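Local coordinates for protein ochratoxinase (PDB 4C65) that hydrolyses the amide bond of the mycotoxin ochratoxin A, releasing L-phenylalanine, as a zinc-dependent homooctameric carboxypeptidase of the amidohydrolase superfamily, at residues D77-H89 and G150-Y164. Numbering follows the deposited sequence.
Sequences DYYNDYTSGLATH and GDIFALPAGEVLGSY
Two loop-plus-helix excursions from the twisted TIM barrel of this amidohydrolase pack together where L86 of the short helix 83-87 and I152 of the loop before helix 157-164 pack against each other. The axes of the two short helices come within 11.5 Å at an angle of 55°, and I152 and L155 of the loop fill in between them, against Y82, T83 and L86. With its CG anti to the backbone N (chi1 -177°), L86 extends toward the second helix, where CD1 sits 3.9 Å from L155 CD1 and 3.5 Å from S163 OG. I152 forks against Y82 and T83. Its CG1 branch runs alongside the CB of Y82 and carries CD1 to 3.4 Å from Y82 O, while CG2 faces T83 OG1. I152 CD1 also meets the edge of the Y164 ring, in its plane. The Y164 hydroxyl lies against the backbone at L86 without a direct hydrogen bond to the segment; a water 2.9 Å from Y164 OH joins it to Y82 O instead. A second water bridges the two segments at D81 and A154, donating to D81 OD2 and accepting from A154 N. The other carboxylate oxygen, D81 OD1, takes both T83 OG1 (2.6 Å) and T83 N, the latter from above the carboxylate plane, a capping bond just ahead of the turn that leads into helix 83-87. D81 OD2 is also bound by Y78 OH of the second subunit. The Y82 side chain is about 7 Å from those of the zinc ligand H245 and the active-site residue D336, so the Y82 edge of the contact lies near the zinc site. R197 of the third subunit forms a salt bridge with D151. Within the chain, T88 packs on helix 90-106, while Y164 continues the contact onto strand 179-181 through L179 and I181.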
ATOM      1  N   ASP A  77      15.658 -20.030  19.218  1.00 34.43           N
ATOM      2  CA  ASP A  77      15.248 -21.415  19.427  1.00 37.98           C
ATOM      3  C   ASP A  77      13.729 -21.585  19.681  1.00 38.83           C
ATOM      4  O   ASP A  77      13.301 -22.621  20.191  1.00 41.31           O
ATOM      5  CB  ASP A  77      16.027 -21.990  20.630  1.00 41.93           C
ATOM      6  CG  ASP A  77      16.062 -23.505  20.638  1.00 44.82           C
ATOM      7  OD1 ASP A  77      16.046 -24.105  19.536  1.00 47.48           O
ATOM      8  OD2 ASP A  77      16.107 -24.087  21.742  1.00 48.43           O
ATOM      9  N   TYR A  78      12.924 -20.592  19.310  1.00 37.00           N
ATOM     10  CA  TYR A  78      11.519 -20.549  19.715  1.00 36.95           C
ATOM     11  C   TYR A  78      10.587 -21.367  18.813  1.00 36.82           C
ATOM     12  O   TYR A  78       9.906 -22.277  19.281  1.00 37.59           O
ATOM     13  CB  TYR A  78      11.041 -19.104  19.799  1.00 36.26           C
ATOM     14  CG  TYR A  78       9.666 -18.963  20.397  1.00 37.43           C
ATOM     15  CD1 TYR A  78       9.468 -19.017  21.774  1.00 39.02           C
ATOM     16  CD2 TYR A  78       8.556 -18.784  19.583  1.00 37.12           C
ATOM     17  CE1 TYR A  78       8.195 -18.888  22.322  1.00 40.26           C
ATOM     18  CE2 TYR A  78       7.288 -18.663  20.116  1.00 38.68           C
ATOM     19  CZ  TYR A  78       7.107 -18.707  21.480  1.00 40.19           C
ATOM     20  OH  TYR A  78       5.843 -18.579  21.988  1.00 41.36           O
ATOM     21  N   TYR A  79      10.547 -21.032  17.528  1.00 35.19           N
ATOM     22  CA  TYR A  79       9.809 -21.835  16.558  1.00 35.47           C
ATOM     23  C   TYR A  79      10.689 -22.984  16.050  1.00 35.12           C
ATOM     24  O   TYR A  79      11.873 -22.806  15.781  1.00 34.01           O
ATOM     25  CB  TYR A  79       9.366 -20.992  15.364  1.00 34.04           C
ATOM     26  CG  TYR A  79       8.385 -19.915  15.703  1.00 33.99           C
ATOM     27  CD1 TYR A  79       7.076 -20.226  16.020  1.00 35.43           C
ATOM     28  CD2 TYR A  79       8.754 -18.580  15.678  1.00 32.79           C
ATOM     29  CE1 TYR A  79       6.162 -19.243  16.313  1.00 35.83           C
ATOM     30  CE2 TYR A  79       7.843 -17.587  15.977  1.00 33.32           C
ATOM     31  CZ  TYR A  79       6.552 -17.928  16.292  1.00 34.94           C
ATOM     32  OH  TYR A  79       5.635 -16.946  16.575  1.00 35.91           O
ATOM     33  N   ASN A  80      10.077 -24.152  15.857  1.00 36.72           N
ATOM     34  CA  ASN A  80      10.806 -25.350  15.443  1.00 36.73           C
ATOM     35  C   ASN A  80      10.869 -25.589  13.935  1.00 35.80           C
ATOM     36  O   ASN A  80      11.641 -26.421  13.510  1.00 36.30           O
ATOM     37  CB  ASN A  80      10.235 -26.563  16.173  1.00 38.54           C
ATOM     38  CG  ASN A  80      10.597 -26.570  17.656  1.00 39.22           C
ATOM     39  OD1 ASN A  80      11.612 -26.020  18.076  1.00 37.34           O
ATOM     40  ND2 ASN A  80       9.752 -27.192  18.449  1.00 41.65           N
ATOM     41  N   ASP A  81      10.086 -24.854  13.139  1.00 35.35           N
ATOM     42  CA  ASP A  81      10.172 -24.931  11.682  1.00 34.63           C
ATOM     43  C   ASP A  81      10.769 -23.642  11.081  1.00 33.41           C
ATOM     44  O   ASP A  81      11.396 -22.850  11.789  1.00 32.37           O
ATOM     45  CB  ASP A  81       8.797 -25.255  11.087  1.00 36.22           C
ATOM     46  CG  ASP A  81       7.792 -24.129  11.262  1.00 36.72           C
ATOM     47  OD1 ASP A  81       8.149 -23.047  11.770  1.00 35.65           O
ATOM     48  OD2 ASP A  81       6.629 -24.329  10.889  1.00 38.39           O
ATOM     49  N   TYR A  82      10.569 -23.427   9.779  1.00 33.79           N
ATOM     50  CA  TYR A  82      11.094 -22.244   9.097  1.00 32.68           C
ATOM     51  C   TYR A  82      10.477 -20.911   9.552  1.00 31.32           C
ATOM     52  O   TYR A  82      10.921 -19.840   9.111  1.00 30.53           O
ATOM     53  CB  TYR A  82      10.946 -22.397   7.576  1.00 34.43           C
ATOM     54  CG  TYR A  82      11.933 -23.330   6.909  1.00 36.00           C
ATOM     55  CD1 TYR A  82      13.126 -23.716   7.544  1.00 36.00           C
ATOM     56  CD2 TYR A  82      11.704 -23.782   5.590  1.00 38.95           C
ATOM     57  CE1 TYR A  82      14.041 -24.541   6.902  1.00 36.23           C
ATOM     58  CE2 TYR A  82      12.625 -24.603   4.937  1.00 38.89           C
ATOM     59  CZ  TYR A  82      13.783 -24.984   5.596  1.00 38.15           C
ATOM     60  OH  TYR A  82      14.682 -25.802   4.950  1.00 39.49           O
ATOM     61  N   THR A  83       9.475 -20.964  10.435  1.00 30.97           N
ATOM     62  CA  THR A  83       8.906 -19.757  11.019  1.00 30.28           C
ATOM     63  C   THR A  83       9.980 -18.954  11.752  1.00 28.87           C
ATOM     64  O   THR A  83       9.891 -17.737  11.812  1.00 27.78           O
ATOM     65  CB  THR A  83       7.717 -20.071  11.966  1.00 31.70           C
ATOM     66  OG1 THR A  83       6.754 -20.879  11.274  1.00 33.04           O
ATOM     67  CG2 THR A  83       7.032 -18.801  12.434  1.00 31.97           C
ATOM     68  N   SER A  84      10.989 -19.633  12.324  1.00 28.12           N
ATOM     69  CA  SER A  84      12.007 -18.931  13.098  1.00 27.10           C
ATOM     70  C   SER A  84      12.857 -18.069  12.197  1.00 25.65           C
ATOM     71  O   SER A  84      13.361 -17.039  12.611  1.00 25.34           O
ATOM     72  CB  SER A  84      12.875 -19.897  13.929  1.00 26.97           C
ATOM     73  OG  SER A  84      13.599 -20.785  13.113  1.00 26.27           O
ATOM     74  N   GLY A  85      13.005 -18.471  10.955  1.00 17.74           N
ATOM     75  CA  GLY A  85      13.774 -17.678   9.988  1.00 17.83           C
ATOM     76  C   GLY A  85      13.118 -16.333   9.770  1.00 18.02           C
ATOM     77  O   GLY A  85      13.800 -15.335   9.591  1.00 18.75           O
ATOM     78  N   LEU A  86      11.784 -16.318   9.758  1.00 18.12           N
ATOM     79  CA  LEU A  86      11.022 -15.095   9.545  1.00 17.96           C
ATOM     80  C   LEU A  86      10.948 -14.281  10.827  1.00 17.90           C
ATOM     81  O   LEU A  86      11.106 -13.069  10.800  1.00 17.28           O
ATOM     82  CB  LEU A  86       9.622 -15.424   9.046  1.00 18.49           C
ATOM     83  CG  LEU A  86       8.696 -14.268   8.696  1.00 18.79           C
ATOM     84  CD1 LEU A  86       7.753 -14.662   7.577  1.00 19.19           C
ATOM     85  CD2 LEU A  86       7.888 -13.778   9.884  1.00 19.56           C
ATOM     86  N   ALA A  87      10.709 -14.966  11.938  1.00 17.68           N
ATOM     87  CA  ALA A  87      10.436 -14.305  13.184  1.00 17.51           C
ATOM     88  C   ALA A  87      11.702 -13.780  13.885  1.00 17.13           C
ATOM     89  O   ALA A  87      11.636 -12.774  14.573  1.00 17.74           O
ATOM     90  CB  ALA A  87       9.683 -15.242  14.099  1.00 17.97           C
ATOM     91  N   THR A  88      12.840 -14.443  13.693  1.00 16.46           N
ATOM     92  CA  THR A  88      14.083 -14.054  14.343  1.00 15.64           C
ATOM     93  C   THR A  88      14.597 -12.766  13.745  1.00 15.18           C
ATOM     94  O   THR A  88      14.817 -12.652  12.543  1.00 14.55           O
ATOM     95  CB  THR A  88      15.164 -15.140  14.241  1.00 15.17           C
ATOM     96  OG1 THR A  88      14.734 -16.331  14.902  1.00 15.28           O
ATOM     97  CG2 THR A  88      16.447 -14.690  14.877  1.00 14.98           C
ATOM     98  N   HIS A  89      14.800 -11.783  14.624  1.00 15.28           N
ATOM     99  CA  HIS A  89      15.358 -10.532  14.212  1.00 15.01           C
ATOM    100  C   HIS A  89      16.803 -10.762  13.701  1.00 14.51           C
ATOM    101  O   HIS A  89      17.586 -11.421  14.355  1.00 14.45           O
ATOM    102  CB  HIS A  89      15.352  -9.542  15.356  1.00 15.21           C
ATOM    103  CG  HIS A  89      15.587  -8.145  14.918  1.00 15.24           C
ATOM    104  ND1 HIS A  89      16.831  -7.686  14.563  1.00 15.10           N
ATOM    105  CD2 HIS A  89      14.738  -7.105  14.754  1.00 15.50           C
ATOM    106  CE1 HIS A  89      16.746  -6.415  14.219  1.00 15.31           C
ATOM    107  NE2 HIS A  89      15.485  -6.043  14.315  1.00 15.46           N
ATOM    108  N   GLY A 150      11.310 -23.823   0.135  1.00 19.02           N
ATOM    109  CA  GLY A 150      11.551 -22.613   0.886  1.00 18.37           C
ATOM    110  C   GLY A 150      10.315 -21.959   1.489  1.00 18.76           C
ATOM    111  O   GLY A 150      10.462 -21.078   2.333  1.00 18.81           O
ATOM    112  N   ASP A 151       9.113 -22.364   1.092  1.00 18.11           N
ATOM    113  CA  ASP A 151       7.914 -21.719   1.623  1.00 18.12           C
ATOM    114  C   ASP A 151       7.669 -22.138   3.090  1.00 18.19           C
ATOM    115  O   ASP A 151       8.047 -23.234   3.497  1.00 18.62           O
ATOM    116  CB  ASP A 151       6.724 -22.050   0.735  1.00 18.31           C
ATOM    117  CG  ASP A 151       5.591 -21.066   0.866  1.00 18.45           C
ATOM    118  OD1 ASP A 151       5.541 -20.294   1.864  1.00 18.24           O
ATOM    119  OD2 ASP A 151       4.696 -21.079  -0.016  1.00 18.63           O
ATOM    120  N   ILE A 152       7.111 -21.242   3.897  1.00 18.04           N
ATOM    121  CA  ILE A 152       6.750 -21.545   5.288  1.00 18.30           C
ATOM    122  C   ILE A 152       5.262 -21.873   5.318  1.00 18.51           C
ATOM    123  O   ILE A 152       4.417 -21.011   5.478  1.00 19.12           O
ATOM    124  CB  ILE A 152       7.042 -20.380   6.241  1.00 18.22           C
ATOM    125  CG1 ILE A 152       8.504 -20.000   6.155  1.00 18.12           C
ATOM    126  CG2 ILE A 152       6.710 -20.779   7.676  1.00 18.58           C
ATOM    127  CD1 ILE A 152       8.828 -18.629   6.719  1.00 18.27           C
ATOM    128  N   PHE A 153       4.950 -23.139   5.151  1.00 18.59           N
ATOM    129  CA  PHE A 153       3.571 -23.586   4.956  1.00 18.84           C
ATOM    130  C   PHE A 153       2.674 -23.329   6.136  1.00 19.07           C
ATOM    131  O   PHE A 153       1.483 -23.169   5.966  1.00 19.40           O
ATOM    132  CB  PHE A 153       3.540 -25.070   4.632  1.00 19.18           C
ATOM    133  CG  PHE A 153       3.987 -25.386   3.245  1.00 19.00           C
ATOM    134  CD1 PHE A 153       5.325 -25.469   2.931  1.00 18.34           C
ATOM    135  CD2 PHE A 153       3.061 -25.641   2.250  1.00 19.61           C
ATOM    136  CE1 PHE A 153       5.742 -25.780   1.643  1.00 18.15           C
ATOM    137  CE2 PHE A 153       3.482 -25.962   0.967  1.00 19.43           C
ATOM    138  CZ  PHE A 153       4.822 -26.013   0.664  1.00 18.45           C
ATOM    139  N   ALA A 154       3.229 -23.285   7.336  1.00 18.97           N
ATOM    140  CA  ALA A 154       2.413 -23.036   8.531  1.00 19.63           C
ATOM    141  C   ALA A 154       1.917 -21.603   8.654  1.00 19.64           C
ATOM    142  O   ALA A 154       0.981 -21.347   9.411  1.00 20.73           O
ATOM    143  CB  ALA A 154       3.161 -23.422   9.781  1.00 19.59           C
ATOM    144  N   LEU A 155       2.542 -20.676   7.931  1.00 18.86           N
ATOM    145  CA  LEU A 155       2.095 -19.291   7.910  1.00 18.54           C
ATOM    146  C   LEU A 155       1.188 -19.042   6.700  1.00 18.57           C
ATOM    147  O   LEU A 155       1.356 -19.683   5.672  1.00 18.52           O
ATOM    148  CB  LEU A 155       3.299 -18.349   7.872  1.00 17.71           C
ATOM    149  CG  LEU A 155       4.054 -18.201   9.179  1.00 17.61           C
ATOM    150  CD1 LEU A 155       5.195 -17.239   8.961  1.00 16.99           C
ATOM    151  CD2 LEU A 155       3.142 -17.716  10.304  1.00 18.10           C
ATOM    152  N   PRO A 156       0.259 -18.091   6.799  1.00 18.76           N
ATOM    153  CA  PRO A 156      -0.518 -17.788   5.628  1.00 18.97           C
ATOM    154  C   PRO A 156       0.347 -17.153   4.556  1.00 18.59           C
ATOM    155  O   PRO A 156       1.429 -16.615   4.844  1.00 18.15           O
ATOM    156  CB  PRO A 156      -1.579 -16.824   6.133  1.00 19.42           C
ATOM    157  CG  PRO A 156      -1.561 -16.920   7.617  1.00 19.68           C
ATOM    158  CD  PRO A 156      -0.176 -17.316   7.970  1.00 19.14           C
ATOM    159  N   ALA A 157      -0.109 -17.236   3.317  1.00 18.80           N
ATOM    160  CA  ALA A 157       0.754 -16.960   2.190  1.00 18.30           C
ATOM    161  C   ALA A 157       1.120 -15.487   2.069  1.00 18.03           C
ATOM    162  O   ALA A 157       2.208 -15.156   1.606  1.00 17.57           O
ATOM    163  CB  ALA A 157       0.097 -17.471   0.908  1.00 18.57           C
ATOM    164  N   GLY A 158       0.220 -14.594   2.470  1.00 18.64           N
ATOM    165  CA  GLY A 158       0.505 -13.155   2.381  1.00 18.71           C
ATOM    166  C   GLY A 158       1.668 -12.707   3.261  1.00 18.41           C
ATOM    167  O   GLY A 158       2.491 -11.878   2.847  1.00 17.94           O
ATOM    168  N   GLU A 159       1.772 -13.302   4.446  1.00 18.62           N
ATOM    169  CA  GLU A 159       2.889 -13.034   5.347  1.00 18.46           C
ATOM    170  C   GLU A 159       4.203 -13.487   4.748  1.00 17.55           C
ATOM    171  O   GLU A 159       5.199 -12.765   4.818  1.00 17.55           O
ATOM    172  CB  GLU A 159       2.679 -13.720   6.702  1.00 19.04           C
ATOM    173  CG  GLU A 159       1.627 -13.056   7.591  1.00 19.69           C
ATOM    174  CD  GLU A 159       0.183 -13.231   7.113  1.00 20.67           C
ATOM    175  OE1 GLU A 159      -0.056 -14.022   6.172  1.00 20.58           O
ATOM    176  OE2 GLU A 159      -0.736 -12.608   7.728  1.00 21.55           O
ATOM    177  N   VAL A 160       4.219 -14.686   4.178  1.00 17.11           N
ATOM    178  CA  VAL A 160       5.458 -15.244   3.609  1.00 16.64           C
ATOM    179  C   VAL A 160       5.905 -14.479   2.350  1.00 16.22           C
ATOM    180  O   VAL A 160       7.040 -14.068   2.271  1.00 15.67           O
ATOM    181  CB  VAL A 160       5.338 -16.744   3.308  1.00 16.69           C
ATOM    182  CG1 VAL A 160       6.620 -17.269   2.690  1.00 16.17           C
ATOM    183  CG2 VAL A 160       5.005 -17.495   4.594  1.00 17.05           C
ATOM    184  N   LEU A 161       4.993 -14.219   1.426  1.00 16.56           N
ATOM    185  CA  LEU A 161       5.339 -13.453   0.259  1.00 16.63           C
ATOM    186  C   LEU A 161       5.534 -11.959   0.496  1.00 16.11           C
ATOM    187  O   LEU A 161       6.294 -11.321  -0.236  1.00 15.98           O
ATOM    188  CB  LEU A 161       4.335 -13.677  -0.854  1.00 17.70           C
ATOM    189  CG  LEU A 161       4.719 -14.861  -1.740  1.00 18.22           C
ATOM    190  CD1 LEU A 161       4.228 -16.187  -1.164  1.00 19.07           C
ATOM    191  CD2 LEU A 161       4.107 -14.641  -3.107  1.00 18.91           C
ATOM    192  N   GLY A 162       4.909 -11.404   1.532  1.00 16.01           N
ATOM    193  CA  GLY A 162       5.200 -10.044   1.958  1.00 15.68           C
ATOM    194  C   GLY A 162       6.617  -9.930   2.470  1.00 15.22           C
ATOM    195  O   GLY A 162       7.291  -8.957   2.185  1.00 15.12           O
ATOM    196  N   SER A 163       7.058 -10.925   3.228  1.00 15.24           N
ATOM    197  CA  SER A 163       8.436 -10.980   3.702  1.00 15.03           C
ATOM    198  C   SER A 163       9.464 -11.287   2.595  1.00 15.30           C
ATOM    199  O   SER A 163      10.484 -10.630   2.507  1.00 15.11           O
ATOM    200  CB  SER A 163       8.586 -12.018   4.805  1.00 15.11           C
ATOM    201  OG  SER A 163       7.984 -11.594   6.014  1.00 15.41           O
ATOM    202  N   TYR A 164       9.208 -12.282   1.758  1.00 16.04           N
ATOM    203  CA  TYR A 164      10.257 -12.834   0.903  1.00 16.27           C
ATOM    204  C   TYR A 164      10.033 -12.740  -0.579  1.00 16.24           C
ATOM    205  O   TYR A 164      10.879 -13.167  -1.345  1.00 16.16           O
ATOM    206  CB  TYR A 164      10.478 -14.291   1.277  1.00 17.06           C
ATOM    207  CG  TYR A 164      10.894 -14.493   2.708  1.00 18.06           C
ATOM    208  CD1 TYR A 164      11.833 -13.682   3.296  1.00 18.62           C
ATOM    209  CD2 TYR A 164      10.371 -15.526   3.467  1.00 19.35           C
ATOM    210  CE1 TYR A 164      12.245 -13.890   4.610  1.00 20.22           C
ATOM    211  CE2 TYR A 164      10.754 -15.735   4.793  1.00 20.28           C
ATOM    212  CZ  TYR A 164      11.703 -14.923   5.353  1.00 20.68           C
ATOM    213  OH  TYR A 164      12.106 -15.096   6.653  1.00 22.60           O
TER
HETATM  214  O   HOH W   1       5.822 -24.287   8.207  1.00 13.70           O
HETATM  215  O   HOH W   2      12.425 -18.005   6.842  1.00 25.51           O